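Local coordinates for protein virulence factor (Pectobacterium carotovorum, PDB 2W3Y) that is a virulence factor of a Drosophila pathogen, S-palmitoylated and able to bind lipid vesicles, with a fold not seen before it, at residues L12-I17 with N99-A104; Y47-A52 with G134-G139; Q57-A62 with V185-R190; L66-V71 with K253-A258. All blocks are in the same frame, centred on the assembly; numbering follows the deposited sequence.

Contact 1: residues L12-I17 with N99-A104; sequences LYFQNI and NQLIPA
Gln100 lays its aliphatic part over one face of the Tyr13 ring, an arrangement in which a polar residue serves as a hydrocarbon surface. CG does the touching: it stands 3.4 Å from the centroid of the Tyr13 ring, only 6° off the ring normal, a well-centred CH-pi contact. Because the Gln100 chain bends at chi2, the amide folds back along the ring instead of running past it, and NE2 of Gln100 comes to 3.8 Å from CG of Tyr13, with amide and ring planes 34° apart. Next to this pair, CZ of Phe14 meets CD2 of Leu101 at 3.7 Å, two apolar side chains crossing at about a right angle. CD1 of Phe14 in turn lies at the edge of the Tyr13 ring. The tyrosine reaches the facing helix with CG anti to its own backbone nitrogen. The two helical segments run nearly antiparallel, at 153°, their axes 11.2 Å apart at closest approach, so side chains alone bridge them. Helix 9-18 thus packs on helix 91-105, while Phe14 also rests on Val73 and Ala77 of helix 57-81 and meets Phe246 of helix 237-250 edge-to-face. Leu101 also touches Phe191 of strand 185-198.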
# COMPACT_ATOMS: atom_id res chain seq x y z
N LEU A 12 -6.82 -21.83 -6.31
CA LEU A 12 -5.90 -22.97 -6.20
C LEU A 12 -4.50 -22.56 -5.72
O LEU A 12 -3.87 -23.26 -4.94
CB LEU A 12 -5.79 -23.71 -7.54
CG LEU A 12 -7.07 -24.26 -8.18
CD1 LEU A 12 -6.80 -24.85 -9.56
CD2 LEU A 12 -7.76 -25.28 -7.27
N TYR A 13 -4.03 -21.41 -6.22
CA TYR A 13 -2.73 -20.85 -5.83
C TYR A 13 -2.68 -20.60 -4.32
O TYR A 13 -1.73 -21.00 -3.63
CB TYR A 13 -2.44 -19.55 -6.61
CG TYR A 13 -1.11 -18.94 -6.25
CD1 TYR A 13 0.08 -19.42 -6.81
CD2 TYR A 13 -1.03 -17.88 -5.32
CE1 TYR A 13 1.31 -18.87 -6.46
CE2 TYR A 13 0.19 -17.33 -4.97
CZ TYR A 13 1.36 -17.83 -5.55
OH TYR A 13 2.57 -17.28 -5.20
N PHE A 14 -3.73 -19.97 -3.82
CA PHE A 14 -3.85 -19.65 -2.40
C PHE A 14 -4.15 -20.88 -1.54
O PHE A 14 -3.63 -20.99 -0.42
CB PHE A 14 -4.89 -18.54 -2.20
CG PHE A 14 -4.33 -17.16 -2.42
CD1 PHE A 14 -4.05 -16.69 -3.71
CD2 PHE A 14 -4.05 -16.32 -1.33
CE1 PHE A 14 -3.49 -15.42 -3.92
CE2 PHE A 14 -3.51 -15.05 -1.53
CZ PHE A 14 -3.23 -14.59 -2.82
N GLN A 15 -4.95 -21.82 -2.06
CA GLN A 15 -5.22 -23.09 -1.37
C GLN A 15 -3.91 -23.82 -1.09
O GLN A 15 -3.71 -24.36 0.00
CB GLN A 15 -6.21 -23.98 -2.16
CG GLN A 15 -6.67 -25.26 -1.42
CD GLN A 15 -7.91 -25.05 -0.51
OE1 GLN A 15 -9.01 -24.83 -0.98
NE2 GLN A 15 -7.71 -25.16 0.79
N ASN A 16 -3.00 -23.80 -2.06
CA ASN A 16 -1.72 -24.47 -1.92
C ASN A 16 -0.80 -23.80 -0.90
O ASN A 16 -0.12 -24.49 -0.12
CB ASN A 16 -1.02 -24.58 -3.28
CG ASN A 16 0.33 -25.25 -3.18
OD1 ASN A 16 1.36 -24.63 -3.46
ND2 ASN A 16 0.34 -26.51 -2.75
N ILE A 17 -0.77 -22.47 -0.90
CA ILE A 17 0.03 -21.73 0.07
C ILE A 17 -0.35 -22.10 1.50
O ILE A 17 0.52 -22.40 2.33
CB ILE A 17 -0.04 -20.19 -0.18
CG1 ILE A 17 0.80 -19.83 -1.41
CG2 ILE A 17 0.44 -19.39 1.05
CD1 ILE A 17 0.58 -18.41 -1.91
N ASN A 99 1.00 -10.92 -8.59
CA ASN A 99 0.83 -11.38 -9.98
C ASN A 99 -0.24 -12.47 -10.13
O ASN A 99 -0.63 -12.81 -11.24
CB ASN A 99 2.16 -11.88 -10.56
CG ASN A 99 3.11 -10.74 -10.94
OD1 ASN A 99 2.69 -9.60 -11.20
ND2 ASN A 99 4.40 -11.05 -11.00
N GLN A 100 -0.70 -13.01 -9.01
CA GLN A 100 -1.80 -13.97 -8.99
C GLN A 100 -3.14 -13.27 -8.78
O GLN A 100 -4.13 -13.61 -9.45
CB GLN A 100 -1.56 -15.05 -7.94
CG GLN A 100 -0.35 -15.93 -8.22
CD GLN A 100 -0.44 -16.67 -9.55
OE1 GLN A 100 0.42 -16.51 -10.41
NE2 GLN A 100 -1.49 -17.48 -9.72
N LEU A 101 -3.16 -12.26 -7.90
CA LEU A 101 -4.36 -11.46 -7.61
C LEU A 101 -4.81 -10.55 -8.76
O LEU A 101 -6.01 -10.44 -9.03
CB LEU A 101 -4.14 -10.59 -6.34
CG LEU A 101 -3.99 -11.31 -5.00
CD1 LEU A 101 -3.58 -10.36 -3.86
CD2 LEU A 101 -5.24 -12.12 -4.62
N ILE A 102 -3.84 -9.90 -9.40
CA ILE A 102 -4.10 -8.83 -10.39
C ILE A 102 -4.92 -9.27 -11.63
O ILE A 102 -5.93 -8.64 -11.94
CB ILE A 102 -2.77 -8.05 -10.78
CG1 ILE A 102 -2.13 -7.37 -9.54
CG2 ILE A 102 -2.99 -7.04 -11.93
CD1 ILE A 102 -3.03 -6.46 -8.75
N PRO A 103 -4.50 -10.34 -12.34
CA PRO A 103 -5.28 -10.83 -13.49
C PRO A 103 -6.71 -11.24 -13.11
O PRO A 103 -7.65 -11.06 -13.90
CB PRO A 103 -4.49 -12.05 -13.95
CG PRO A 103 -3.13 -11.85 -13.44
CD PRO A 103 -3.29 -11.15 -12.13
N ALA A 104 -6.86 -11.73 -11.88
CA ALA A 104 -8.13 -12.25 -11.38
C ALA A 104 -9.18 -11.19 -11.08
O ALA A 104 -10.35 -11.36 -11.44
CB ALA A 104 -7.87 -13.11 -10.14

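Contact 2: residues Y47-A52 with G134-G139; sequences YQFNEA and GNVIAG
Phe49, the last residue of strand 40-49, faces the turn that leaves helix 125-134 at Gly134 and enters the short strand 136-137, with Asn135 taking a positive phi of 56° between them; the nearest CA atoms, those of Phe49 and Ala138, are 8.6 Å apart, too wide for the segments to pair as strands. Here the end of strand 40-49, within the mixed beta sheet, packs against a helix terminus and a small two-stranded antiparallel sheet formed by 136-137 with 270-271. Val136 supplies the main surface. Its CG1 sits over one face of the Phe49 ring, 4.1 Å from the centroid and 11° off the normal, and its second methyl, CG2, comes to 4.1 Å from CE1 of Phe49, so both branches of the valine bear on the same aromatic group. Gly134 closes in on the far end of the ring, its CA 4.1 Å from CE2 of Phe49, and itself lies about 8 Å from the bound palmitic acid. Ile130 and Val269 also touch the phenylalanine. Beyond Phe49 the chain turns, and NE2 of Gln48 donates a hydrogen bond to O of Asn50 at 3.0 Å, with an N-H...O angle of 160°.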
# COMPACT_ATOMS: atom_id res chain seq x y z
N TYR A 47 -4.95 5.42 1.39
CA TYR A 47 -5.02 6.83 1.05
C TYR A 47 -6.26 7.12 0.24
O TYR A 47 -6.48 6.52 -0.81
CB TYR A 47 -3.80 7.29 0.25
CG TYR A 47 -2.47 7.06 0.93
CD1 TYR A 47 -2.32 7.24 2.31
CD2 TYR A 47 -1.35 6.67 0.19
CE1 TYR A 47 -1.10 7.02 2.95
CE2 TYR A 47 -0.11 6.46 0.82
CZ TYR A 47 0.00 6.64 2.20
OH TYR A 47 1.21 6.45 2.84
N GLN A 48 -7.07 8.04 0.72
CA GLN A 48 -8.16 8.55 -0.09
C GLN A 48 -7.86 9.98 -0.49
O GLN A 48 -7.57 10.81 0.36
CB GLN A 48 -9.49 8.45 0.64
CG GLN A 48 -10.65 8.92 -0.24
CD GLN A 48 -12.00 8.83 0.43
OE1 GLN A 48 -12.23 7.98 1.30
NE2 GLN A 48 -12.91 9.73 0.05
N PHE A 49 -7.94 10.26 -1.79
CA PHE A 49 -7.66 11.59 -2.30
C PHE A 49 -8.96 12.30 -2.61
O PHE A 49 -9.62 11.98 -3.60
CB PHE A 49 -6.73 11.54 -3.52
CG PHE A 49 -5.42 10.87 -3.25
CD1 PHE A 49 -4.55 11.37 -2.28
CD2 PHE A 49 -5.06 9.71 -3.95
CE1 PHE A 49 -3.32 10.74 -2.01
CE2 PHE A 49 -3.85 9.08 -3.69
CZ PHE A 49 -2.98 9.59 -2.72
N ASN A 50 -9.31 13.25 -1.74
CA ASN A 50 -10.54 14.05 -1.80
C ASN A 50 -11.78 13.31 -1.32
O ASN A 50 -11.92 12.12 -1.54
CB ASN A 50 -10.78 14.62 -3.21
CG ASN A 50 -9.65 15.51 -3.68
OD1 ASN A 50 -9.16 16.35 -2.92
ND2 ASN A 50 -9.24 15.34 -4.94
N GLU A 51 -12.67 14.04 -0.65
CA GLU A 51 -13.98 13.52 -0.28
C GLU A 51 -14.76 13.22 -1.55
O GLU A 51 -14.65 13.95 -2.54
CB GLU A 51 -14.74 14.52 0.60
CG GLU A 51 -14.21 14.65 2.04
CD GLU A 51 -14.80 13.60 3.00
OE1 GLU A 51 -15.62 12.75 2.55
OE2 GLU A 51 -14.44 13.62 4.20
N ALA A 52 -15.52 12.14 -1.51
CA ALA A 52 -16.38 11.72 -2.60
C ALA A 52 -17.64 12.58 -2.67
O ALA A 52 -18.13 13.02 -1.63
CB ALA A 52 -16.76 10.26 -2.42
N GLY A 134 0.99 8.24 -4.86
CA GLY A 134 -0.26 8.40 -5.59
C GLY A 134 -0.23 8.99 -6.99
O GLY A 134 -1.26 8.96 -7.68
N ASN A 135 0.93 9.50 -7.43
CA ASN A 135 1.02 10.38 -8.63
C ASN A 135 0.10 11.61 -8.53
O ASN A 135 -0.72 11.86 -9.43
CB ASN A 135 0.74 9.62 -9.92
CG ASN A 135 1.79 8.59 -10.23
OD1 ASN A 135 2.97 8.76 -9.90
ND2 ASN A 135 1.38 7.52 -10.89
N VAL A 136 0.28 12.38 -7.46
CA VAL A 136 -0.62 13.47 -7.11
C VAL A 136 0.14 14.73 -6.73
O VAL A 136 1.32 14.68 -6.34
CB VAL A 136 -1.64 13.09 -5.95
CG1 VAL A 136 -2.54 11.92 -6.34
CG2 VAL A 136 -0.94 12.81 -4.62
N ILE A 137 -0.55 15.86 -6.87
CA ILE A 137 -0.15 17.11 -6.23
C ILE A 137 -1.03 17.24 -4.97
O ILE A 137 -2.24 17.41 -5.07
CB ILE A 137 -0.31 18.32 -7.17
CG1 ILE A 137 0.54 18.10 -8.43
CG2 ILE A 137 0.09 19.63 -6.47
CD1 ILE A 137 0.12 18.90 -9.62
N ALA A 138 -0.39 17.11 -3.81
CA ALA A 138 -1.09 17.14 -2.53
C ALA A 138 -1.20 18.56 -2.01
O ALA A 138 -0.49 19.44 -2.46
CB ALA A 138 -0.36 16.26 -1.51
N GLY A 139 -2.11 18.76 -1.06
CA GLY A 139 -2.18 20.01 -0.31
C GLY A 139 -1.71 19.75 1.11
O GLY A 139 -0.54 19.41 1.33

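Contact 3: residues Q57-A62 with V185-R190; sequences QKQVKA and VFYKPR
Tyr187 projects from strand 185-190 toward the first turns of helix 57-81, and its ring is received by Val60 and Gln59. Its CG is anti to the backbone nitrogen (chi1 171°), which carries the ring out from the sheet across the helix surface. CG2 of Val60 presses on one face, 3.7 Å from the centroid of the Tyr187 ring and 12° off the normal, a CH-pi contact. The valine places this methyl by setting its other branch, CG1, anti to the backbone N. Over the opposite face lies CD of Pro189, so the ring is sandwiched between a helix methyl and its own strand. Gln59 takes the edge: from an extended chain its NE2 comes into the ring plane, 3.5 Å from CD2 of Tyr187, while its CG passes 3.7 Å from that same carbon. The amide is turned 57° from the ring. Ile230 of helix 230-235 touches both Gln59 and Tyr187. Helix and sheet thus meet through a methyl on the ring face and an amide at its edge, without a hydrogen bond between the segments, while the tyrosine hydroxyl is hydrogen-bonded within the sheet, to His175 of strand 166-179, probably helping to fix the ring.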
# COMPACT_ATOMS: atom_id res chain seq x y z
N GLN A 57 -20.03 8.18 -2.37
CA GLN A 57 -19.62 7.89 -0.98
C GLN A 57 -19.81 6.45 -0.51
O GLN A 57 -18.93 5.87 0.14
CB GLN A 57 -20.26 8.89 -0.00
CG GLN A 57 -19.82 10.33 -0.27
CD GLN A 57 -20.20 11.30 0.82
OE1 GLN A 57 -20.07 11.02 2.01
NE2 GLN A 57 -20.67 12.48 0.41
N LYS A 58 -20.95 5.85 -0.86
CA LYS A 58 -21.22 4.44 -0.56
C LYS A 58 -20.22 3.50 -1.23
O LYS A 58 -19.68 2.61 -0.58
CB LYS A 58 -22.66 4.07 -0.98
CG LYS A 58 -23.03 2.60 -0.86
CD LYS A 58 -24.41 2.35 -1.50
CE LYS A 58 -24.92 0.95 -1.23
NZ LYS A 58 -26.29 0.74 -1.78
N GLN A 59 -20.00 3.71 -2.53
CA GLN A 59 -19.02 2.95 -3.33
C GLN A 59 -17.59 3.08 -2.77
O GLN A 59 -16.85 2.10 -2.71
CB GLN A 59 -19.11 3.44 -4.78
CG GLN A 59 -18.18 2.76 -5.78
CD GLN A 59 -18.54 3.10 -7.23
OE1 GLN A 59 -19.72 3.24 -7.57
NE2 GLN A 59 -17.53 3.23 -8.07
N VAL A 60 -17.23 4.28 -2.34
CA VAL A 60 -15.90 4.54 -1.79
C VAL A 60 -15.68 3.82 -0.45
O VAL A 60 -14.63 3.21 -0.22
CB VAL A 60 -15.62 6.06 -1.70
CG1 VAL A 60 -14.34 6.34 -0.91
CG2 VAL A 60 -15.52 6.66 -3.09
N LYS A 61 -16.68 3.90 0.43
CA LYS A 61 -16.62 3.21 1.73
C LYS A 61 -16.50 1.69 1.57
O LYS A 61 -15.73 1.06 2.28
CB LYS A 61 -17.79 3.62 2.65
CG LYS A 61 -17.62 5.02 3.28
CD LYS A 61 -18.94 5.54 3.89
CE LYS A 61 -18.85 7.04 4.23
NZ LYS A 61 -18.16 7.24 5.55
N ALA A 62 -17.24 1.12 0.62
CA ALA A 62 -17.13 -0.30 0.29
C ALA A 62 -15.76 -0.64 -0.34
O ALA A 62 -15.13 -1.65 0.01
CB ALA A 62 -18.27 -0.73 -0.64
N VAL A 185 -16.51 13.82 -11.71
CA VAL A 185 -15.71 13.04 -10.75
C VAL A 185 -15.85 11.55 -10.98
O VAL A 185 -16.96 11.02 -11.14
CB VAL A 185 -16.08 13.39 -9.29
CG1 VAL A 185 -15.28 12.52 -8.30
CG2 VAL A 185 -15.83 14.86 -9.01
N PHE A 186 -14.71 10.86 -11.00
CA PHE A 186 -14.69 9.41 -11.03
C PHE A 186 -14.04 8.85 -9.76
O PHE A 186 -13.26 9.54 -9.07
CB PHE A 186 -13.98 8.89 -12.29
CG PHE A 186 -12.54 9.31 -12.39
CD1 PHE A 186 -11.54 8.60 -11.72
CD2 PHE A 186 -12.18 10.43 -13.14
CE1 PHE A 186 -10.22 8.99 -11.81
CE2 PHE A 186 -10.84 10.83 -13.24
CZ PHE A 186 -9.86 10.10 -12.56
N TYR A 187 -14.37 7.60 -9.46
CA TYR A 187 -13.70 6.85 -8.40
C TYR A 187 -12.81 5.75 -9.01
O TYR A 187 -13.29 4.86 -9.72
CB TYR A 187 -14.72 6.32 -7.38
CG TYR A 187 -14.17 5.35 -6.36
CD1 TYR A 187 -13.01 5.64 -5.62
CD2 TYR A 187 -14.81 4.13 -6.13
CE1 TYR A 187 -12.52 4.74 -4.68
CE2 TYR A 187 -14.33 3.23 -5.20
CZ TYR A 187 -13.19 3.53 -4.48
OH TYR A 187 -12.71 2.63 -3.55
N LYS A 188 -11.49 5.86 -8.76
CA LYS A 188 -10.54 4.81 -9.14
C LYS A 188 -9.88 4.20 -7.90
O LYS A 188 -9.09 4.86 -7.23
CB LYS A 188 -9.48 5.36 -10.11
CG LYS A 188 -8.54 4.30 -10.70
CD LYS A 188 -7.31 4.92 -11.40
CE LYS A 188 -7.69 5.71 -12.66
NZ LYS A 188 -8.42 4.89 -13.68
N PRO A 189 -10.25 2.95 -7.55
CA PRO A 189 -9.52 2.27 -6.48
C PRO A 189 -8.32 1.46 -7.00
O PRO A 189 -8.48 0.61 -7.89
CB PRO A 189 -10.57 1.35 -5.87
CG PRO A 189 -11.53 1.04 -6.99
CD PRO A 189 -11.39 2.14 -8.04
N ARG A 190 -7.14 1.71 -6.43
CA ARG A 190 -5.90 0.97 -6.83
C ARG A 190 -5.27 0.18 -5.67
O ARG A 190 -5.23 0.68 -4.53
CB ARG A 190 -4.85 1.94 -7.39
CG ARG A 190 -5.21 2.65 -8.68
CD ARG A 190 -4.12 3.68 -9.07
NE ARG A 190 -4.26 4.98 -8.38
CZ ARG A 190 -3.26 5.85 -8.15
NH1 ARG A 190 -2.03 5.57 -8.56
NH2 ARG A 190 -3.49 7.00 -7.51

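Contact 4: residues L66-V71 with K253-A258; sequences LMERFV and KAIDDA
Ile255, Glu68 and Val71 carry this contact, in which a short 3-10 turn (255-257) in the loop between helix 237-250 and strand 262-266 packs on the middle of the long helix 57-81. Ile255 supplies the apolar half. Its CG1 occupies the position between backbone N and carbonyl carbon (chi1 67°), and the extended chain beyond delivers CD1 to the helix, 3.9 Å from CG1 of Val71. The same methyl lies 4.1 Å from CB of Glu68, so it bears on residues one helical turn apart. Val71 and Ile255 cross at about a right angle, and both also touch Tyr44 of strand 40-49, which extends the apolar patch toward the sheet.

Glu68 gives the contact its polar half, entirely through water. Its backbone O accepts from one water that in turn accepts from N of Ile255. OE1 of Glu68 accepts from two more: one is bound by N of Asp256, and the other also donates to the Asp256 carboxylate. OE2 of Glu68 is engaged by Thr46 and Tyr261, so both carboxylate oxygens are held. Since OE1 of Glu68 lies 4.4 Å from OD2 of Asp256, the two acids would probably disfavour each other's charge, an effect that the donated water hydrogens should ease. The oxygen of the water that joins the two carboxylates lies 3.0 Å from OE1 of Glu68 and 2.7 Å from OD2 of Asp256.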
# COMPACT_ATOMS: atom_id res chain seq x y z
N LEU A 66 -12.88 -3.31 0.86
CA LEU A 66 -12.39 -4.34 -0.06
C LEU A 66 -10.86 -4.33 -0.24
O LEU A 66 -10.21 -5.38 -0.20
CB LEU A 66 -13.06 -4.19 -1.42
CG LEU A 66 -14.54 -4.59 -1.53
CD1 LEU A 66 -15.10 -4.16 -2.89
CD2 LEU A 66 -14.73 -6.10 -1.30
N MET A 67 -10.30 -3.14 -0.44
CA MET A 67 -8.86 -3.03 -0.70
C MET A 67 -8.02 -3.41 0.54
O MET A 67 -6.99 -4.09 0.40
CB MET A 67 -8.49 -1.64 -1.24
CG MET A 67 -8.90 -1.37 -2.70
SD MET A 67 -8.29 -2.52 -3.98
CE MET A 67 -9.52 -3.81 -4.04
N GLU A 68 -8.46 -2.99 1.74
CA GLU A 68 -7.76 -3.38 2.99
C GLU A 68 -7.77 -4.91 3.18
O GLU A 68 -6.80 -5.50 3.67
CB GLU A 68 -8.34 -2.66 4.22
CG GLU A 68 -8.15 -1.13 4.20
CD GLU A 68 -8.25 -0.44 5.57
OE1 GLU A 68 -8.49 -1.11 6.61
OE2 GLU A 68 -8.04 0.80 5.61
N ARG A 69 -8.87 -5.54 2.76
CA ARG A 69 -8.99 -6.99 2.81
C ARG A 69 -8.05 -7.68 1.82
O ARG A 69 -7.44 -8.70 2.17
CB ARG A 69 -10.44 -7.42 2.58
CG ARG A 69 -11.36 -7.05 3.75
CD ARG A 69 -12.79 -7.49 3.48
NE ARG A 69 -12.94 -8.92 3.79
CZ ARG A 69 -14.03 -9.65 3.55
NH1 ARG A 69 -15.10 -9.12 2.96
NH2 ARG A 69 -14.03 -10.94 3.90
N PHE A 70 -7.96 -7.14 0.61
CA PHE A 70 -7.01 -7.62 -0.41
C PHE A 70 -5.55 -7.46 0.04
O PHE A 70 -4.73 -8.37 -0.14
CB PHE A 70 -7.24 -6.91 -1.76
CG PHE A 70 -8.22 -7.63 -2.67
CD1 PHE A 70 -7.93 -8.89 -3.20
CD2 PHE A 70 -9.43 -7.02 -3.03
CE1 PHE A 70 -8.83 -9.54 -4.05
CE2 PHE A 70 -10.35 -7.65 -3.87
CZ PHE A 70 -10.05 -8.91 -4.39
N VAL A 71 -5.23 -6.32 0.66
CA VAL A 71 -3.89 -6.10 1.22
C VAL A 71 -3.54 -7.14 2.29
O VAL A 71 -2.44 -7.72 2.25
CB VAL A 71 -3.68 -4.60 1.72
CG1 VAL A 71 -2.34 -4.44 2.48
CG2 VAL A 71 -3.75 -3.63 0.54
N LYS A 253 -5.56 -11.20 9.18
CA LYS A 253 -5.79 -10.27 10.28
C LYS A 253 -5.88 -8.84 9.75
O LYS A 253 -5.22 -8.49 8.78
CB LYS A 253 -4.64 -10.36 11.29
CG LYS A 253 -4.96 -11.16 12.55
CD LYS A 253 -4.87 -12.64 12.32
CE LYS A 253 -5.02 -13.36 13.66
NZ LYS A 253 -5.46 -14.77 13.48
N ALA A 254 -6.70 -8.01 10.39
CA ALA A 254 -6.89 -6.62 9.97
C ALA A 254 -5.59 -5.81 9.93
O ALA A 254 -4.87 -5.72 10.93
CB ALA A 254 -7.94 -5.93 10.86
N ILE A 255 -5.29 -5.22 8.78
CA ILE A 255 -4.14 -4.30 8.67
C ILE A 255 -4.31 -3.04 9.52
O ILE A 255 -3.31 -2.44 9.93
CB ILE A 255 -3.73 -3.95 7.20
CG1 ILE A 255 -4.80 -3.11 6.48
CG2 ILE A 255 -3.35 -5.23 6.42
CD1 ILE A 255 -4.35 -2.50 5.16
N ASP A 256 -5.55 -2.66 9.82
CA ASP A 256 -5.77 -1.51 10.72
C ASP A 256 -5.38 -1.74 12.19
O ASP A 256 -5.33 -0.78 12.98
CB ASP A 256 -7.19 -0.90 10.55
CG ASP A 256 -8.31 -1.78 11.13
OD1 ASP A 256 -8.02 -2.79 11.79
OD2 ASP A 256 -9.50 -1.42 10.93
N ASP A 257 -5.08 -2.99 12.55
CA ASP A 257 -4.46 -3.31 13.85
C ASP A 257 -2.91 -3.27 13.86
O ASP A 257 -2.31 -3.36 14.94
CB ASP A 257 -4.92 -4.67 14.39
CG ASP A 257 -6.41 -4.72 14.72
OD1 ASP A 257 -6.98 -3.69 15.16
OD2 ASP A 257 -7.01 -5.80 14.54
N ALA A 258 -2.27 -3.13 12.70
CA ALA A 258 -0.80 -3.06 12.65
C ALA A 258 -0.23 -1.74 13.20
O ALA A 258 -0.82 -0.67 13.05
CB ALA A 258 -0.29 -3.32 11.22
O HOH W 1 -7.32 -5.72 6.57
O HOH W 2 -8.10 -3.58 8.13
O HOH W 3 -10.05 0.14 8.79

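How the contacts relate
Helix 57-81 is the common thread: contact 3 uses its first turns and contact 4 its middle, their centres about 17 Å apart, while residues farther along touch Phe14 and Leu101 of contact 1. Contacts 2 and 3 are the closest pair, with centres about 12 Å apart; they reach the same mixed sheet and are joined by a probable hydrogen bond from NH2 of Arg190 to O of Gly134. Contacts 1 and 2 lie on opposite sides of the chain's centre, their centres about 30 Å apart. All four first segments precede all four second segments in the same order, joining the early part of the sequence to later parts all across the fold.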